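Local coordinates for arginine 3rd transport system periplasmic binding protein (Legionella pneumophila subsp. pneumophila str. Philadelphia 1, PDB 3KZG) that probably binds arginine in the periplasm and hands it to a membrane transporter, as a family 3 solute-binding protein, at residues A[10-18]-A[158-166]. Residues are numbered along the deposited sequence; the frame is centred on the assembly and turned at random.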
loop_
_atom_site.group_PDB
_atom_site.type_symbol
_atom_site.label_atom_id
_atom_site.label_comp_id
_atom_site.label_asym_id
_atom_site.label_seq_id
_atom_site.Cartn_x
_atom_site.Cartn_y
_atom_site.Cartn_z
ATOM N N SER A 10 15.313 3.682 30.831
ATOM C CA SER A 10 14.804 4.254 32.073
ATOM C C SER A 10 13.862 3.293 32.784
ATOM O O SER A 10 13.463 2.269 32.226
ATOM C CB SER A 10 14.090 5.582 31.812
ATOM O OG SER A 10 12.890 5.383 31.101
ATOM N N LYS A 11 13.508 3.638 34.019
ATOM C CA LYS A 11 12.632 2.798 34.825
ATOM C C LYS A 11 11.136 3.019 34.647
ATOM O O LYS A 11 10.352 2.093 34.824
ATOM C CB LYS A 11 12.983 2.955 36.310
ATOM C CG LYS A 11 14.202 2.154 36.735
ATOM C CD LYS A 11 14.556 2.398 38.192
ATOM C CE LYS A 11 15.623 1.418 38.667
ATOM N NZ LYS A 11 16.114 1.742 40.037
ATOM N N PHE A 12 10.725 4.229 34.297
ATOM C CA PHE A 12 9.301 4.473 34.151
ATOM C C PHE A 12 8.961 5.672 33.273
ATOM O O PHE A 12 9.178 6.831 33.646
ATOM C CB PHE A 12 8.672 4.651 35.541
ATOM C CG PHE A 12 7.169 4.647 35.537
ATOM C CD1 PHE A 12 6.462 3.500 35.184
ATOM C CD2 PHE A 12 6.458 5.793 35.878
ATOM C CE1 PHE A 12 5.066 3.495 35.169
ATOM C CE2 PHE A 12 5.063 5.801 35.866
ATOM C CZ PHE A 12 4.365 4.648 35.511
ATOM N N ASN A 13 8.439 5.386 32.091
ATOM C CA ASN A 13 8.026 6.443 31.181
ATOM C C ASN A 13 7.198 5.833 30.070
ATOM O O ASN A 13 7.546 5.925 28.896
ATOM C CB ASN A 13 9.229 7.188 30.597
ATOM C CG ASN A 13 8.813 8.355 29.709
ATOM O OD1 ASN A 13 7.865 9.080 30.024
ATOM N ND2 ASN A 13 9.527 8.547 28.601
ATOM N N PRO A 14 6.090 5.179 30.440
ATOM C CA PRO A 14 5.220 4.563 29.437
ATOM C C PRO A 14 4.832 5.643 28.430
ATOM O O PRO A 14 4.760 6.823 28.780
ATOM C CB PRO A 14 4.035 4.068 30.270
ATOM C CG PRO A 14 4.009 5.033 31.436
ATOM C CD PRO A 14 5.469 5.148 31.775
ATOM N N PRO A 15 4.558 5.258 27.173
ATOM C CA PRO A 15 4.584 3.894 26.643
ATOM C C PRO A 15 5.937 3.427 26.104
ATOM O O PRO A 15 5.998 2.409 25.421
ATOM C CB PRO A 15 3.544 3.954 25.537
ATOM C CG PRO A 15 3.823 5.298 24.950
ATOM C CD PRO A 15 3.986 6.185 26.177
ATOM N N PHE A 16 7.006 4.167 26.397
ATOM C CA PHE A 16 8.344 3.804 25.909
ATOM C C PHE A 16 8.942 2.611 26.662
ATOM O O PHE A 16 9.430 1.660 26.055
ATOM C CB PHE A 16 9.263 5.026 25.984
ATOM C CG PHE A 16 8.822 6.152 25.097
ATOM C CD1 PHE A 16 9.092 6.123 23.733
ATOM C CD2 PHE A 16 8.077 7.212 25.612
ATOM C CE1 PHE A 16 8.626 7.136 22.887
ATOM C CE2 PHE A 16 7.605 8.230 24.777
ATOM C CZ PHE A 16 7.883 8.188 23.409
ATOM N N GLU A 17 8.916 2.671 27.987
ATOM C CA GLU A 17 9.393 1.559 28.801
ATOM C C GLU A 17 8.939 1.706 30.242
ATOM O O GLU A 17 8.740 2.809 30.742
ATOM C CB GLU A 17 10.922 1.418 28.769
ATOM C CG GLU A 17 11.694 2.571 29.369
ATOM C CD GLU A 17 12.133 3.562 28.322
ATOM O OE1 GLU A 17 12.033 3.219 27.128
ATOM O OE2 GLU A 17 12.584 4.668 28.688
ATOM N N VAL A 18 8.774 0.565 30.893
ATOM C CA VAL A 18 8.366 0.505 32.282
ATOM C C VAL A 18 9.059 -0.703 32.903
ATOM O O VAL A 18 8.985 -1.820 32.382
ATOM C CB VAL A 18 6.858 0.311 32.404
ATOM C CG1 VAL A 18 6.110 1.562 31.977
ATOM C CG2 VAL A 18 6.467 -0.827 31.540
ATOM N N ASP A 158 7.197 14.111 27.241
ATOM C CA ASP A 158 7.099 13.567 25.891
ATOM C C ASP A 158 5.624 13.545 25.466
ATOM O O ASP A 158 4.739 13.237 26.273
ATOM C CB ASP A 158 7.658 12.139 25.835
ATOM C CG ASP A 158 9.101 12.041 26.326
ATOM O OD1 ASP A 158 9.975 12.755 25.793
ATOM O OD2 ASP A 158 9.363 11.234 27.243
ATOM N N TYR A 159 5.369 13.868 24.203
ATOM C CA TYR A 159 4.015 13.880 23.664
ATOM C C TYR A 159 3.286 12.539 23.822
ATOM O O TYR A 159 2.152 12.507 24.309
ATOM C CB TYR A 159 4.043 14.281 22.185
ATOM C CG TYR A 159 2.704 14.144 21.495
ATOM C CD1 TYR A 159 1.626 14.953 21.857
ATOM C CD2 TYR A 159 2.503 13.178 20.508
ATOM C CE1 TYR A 159 0.377 14.805 21.261
ATOM C CE2 TYR A 159 1.255 13.018 19.902
ATOM C CZ TYR A 159 0.198 13.835 20.285
ATOM O OH TYR A 159 -1.040 13.677 19.710
ATOM N N GLU A 160 3.922 11.437 23.417
ATOM C CA GLU A 160 3.282 10.126 23.533
ATOM C C GLU A 160 3.101 9.711 24.994
ATOM O O GLU A 160 2.222 8.903 25.307
ATOM C CB GLU A 160 4.078 9.036 22.803
ATOM C CG GLU A 160 4.095 9.131 21.280
ATOM C CD GLU A 160 2.711 9.196 20.657
ATOM O OE1 GLU A 160 1.745 8.700 21.270
ATOM O OE2 GLU A 160 2.594 9.739 19.540
ATOM N N ALA A 161 3.941 10.241 25.879
ATOM C CA ALA A 161 3.833 9.932 27.305
ATOM C C ALA A 161 2.628 10.684 27.861
ATOM O O ALA A 161 1.889 10.163 28.693
ATOM C CB ALA A 161 5.103 10.361 28.049
ATOM N N ALA A 162 2.443 11.916 27.397
ATOM C CA ALA A 162 1.324 12.748 27.836
ATOM C C ALA A 162 0.002 12.129 27.402
ATOM O O ALA A 162 -0.948 12.063 28.183
ATOM C CB ALA A 162 1.454 14.158 27.261
ATOM N N LYS A 163 -0.055 11.674 26.155
ATOM C CA LYS A 163 -1.261 11.049 25.626
ATOM C C LYS A 163 -1.567 9.762 26.381
ATOM O O LYS A 163 -2.727 9.450 26.652
ATOM C CB LYS A 163 -1.099 10.739 24.136
ATOM C CG LYS A 163 -1.225 11.945 23.230
ATOM C CD LYS A 163 -1.575 11.504 21.818
ATOM C CE LYS A 163 -2.908 10.766 21.792
ATOM N NZ LYS A 163 -3.247 10.295 20.420
ATOM N N TYR A 164 -0.519 9.013 26.709
ATOM C CA TYR A 164 -0.677 7.769 27.450
ATOM C C TYR A 164 -1.402 8.039 28.771
ATOM O O TYR A 164 -2.424 7.425 29.073
ATOM C CB TYR A 164 0.696 7.157 27.747
ATOM C CG TYR A 164 0.637 6.002 28.713
ATOM C CD1 TYR A 164 0.367 4.710 28.268
ATOM C CD2 TYR A 164 0.801 6.209 30.084
ATOM C CE1 TYR A 164 0.257 3.651 29.162
ATOM C CE2 TYR A 164 0.690 5.153 30.987
ATOM C CZ TYR A 164 0.417 3.878 30.515
ATOM O OH TYR A 164 0.278 2.829 31.387
ATOM N N TRP A 165 -0.865 8.971 29.549
ATOM C CA TRP A 165 -1.439 9.305 30.838
ATOM C C TRP A 165 -2.866 9.818 30.785
ATOM O O TRP A 165 -3.685 9.462 31.630
ATOM C CB TRP A 165 -0.544 10.308 31.571
ATOM C CG TRP A 165 0.707 9.669 32.064
ATOM C CD1 TRP A 165 1.970 9.839 31.573
ATOM C CD2 TRP A 165 0.807 8.676 33.090
ATOM N NE1 TRP A 165 2.849 9.010 32.226
ATOM C CE2 TRP A 165 2.160 8.285 33.163
ATOM C CE3 TRP A 165 -0.121 8.078 33.958
ATOM C CZ2 TRP A 165 2.612 7.320 34.066
ATOM C CZ3 TRP A 165 0.331 7.114 34.861
ATOM C CH2 TRP A 165 1.685 6.747 34.905
HETATM N N MSE A 166 -3.183 10.645 29.800
HETATM C CA MSE A 166 -4.540 11.143 29.742
HETATM C C MSE A 166 -5.539 10.049 29.398
HETATM O O MSE A 166 -6.717 10.153 29.728
HETATM C CB MSE A 166 -4.666 12.273 28.741
HETATM C CG MSE A 166 -6.061 12.829 28.727
HETATM SE SE MSE A 166 -6.153 14.336 27.601
HETATM C CE MSE A 166 -6.408 13.428 25.903
HETATM O O HOH W 1 7.894 11.781 29.516
HETATM O O HOH W 2 5.325 8.256 31.004
#
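Pro14 lies over a face of the Tyr164 ring, its CB 3.7 Å from the ring centroid in a CH-pi contact. Proline suits the place: its compact, rigid ring lies against an aromatic face without losing side-chain freedom. Tyr164, with CG anti to the backbone N (chi1 170°), holds that face toward the loop. The cis peptide bond before Pro15 helps make a tight turn that sets both prolines against the helix, and Pro15 CD comes 3.4 Å from Glu160 O and packs on Tyr164 CB. Trp165 meets Phe12 rim to rim, Phe12 CE2 lying 3.4 Å from Trp165 CZ2 near the indole plane. Small Ala161 lets the loop come close, its CA making a C-H...O contact with Pro14 O. The Phe16 ring packs on Asp158 CB and Glu160 CB (Phe16 CZ to Glu160 CB 3.9 Å).

Asn13 ND2 donates to Asp158 OD2 (3.0 Å, 157°), nearly in line with the C-O bond. An amide serves two needs here, for Asn13 OD1 accepts from two waters: one also donates to Asp158 OD2, the other to Pro14 O while accepting from Trp165 NE1, satisfying the buried indole N-H.

Further out, Tyr121 bonds Asp158 OD1, and Tyr193 meets Phe16 edge-to-face. The contact joins the 4-13/17-18 loop to Asp158 and one side of helix 159-166, across the interdomain cleft of the two-lobed periplasmic binding protein fold, consistent with a closed form.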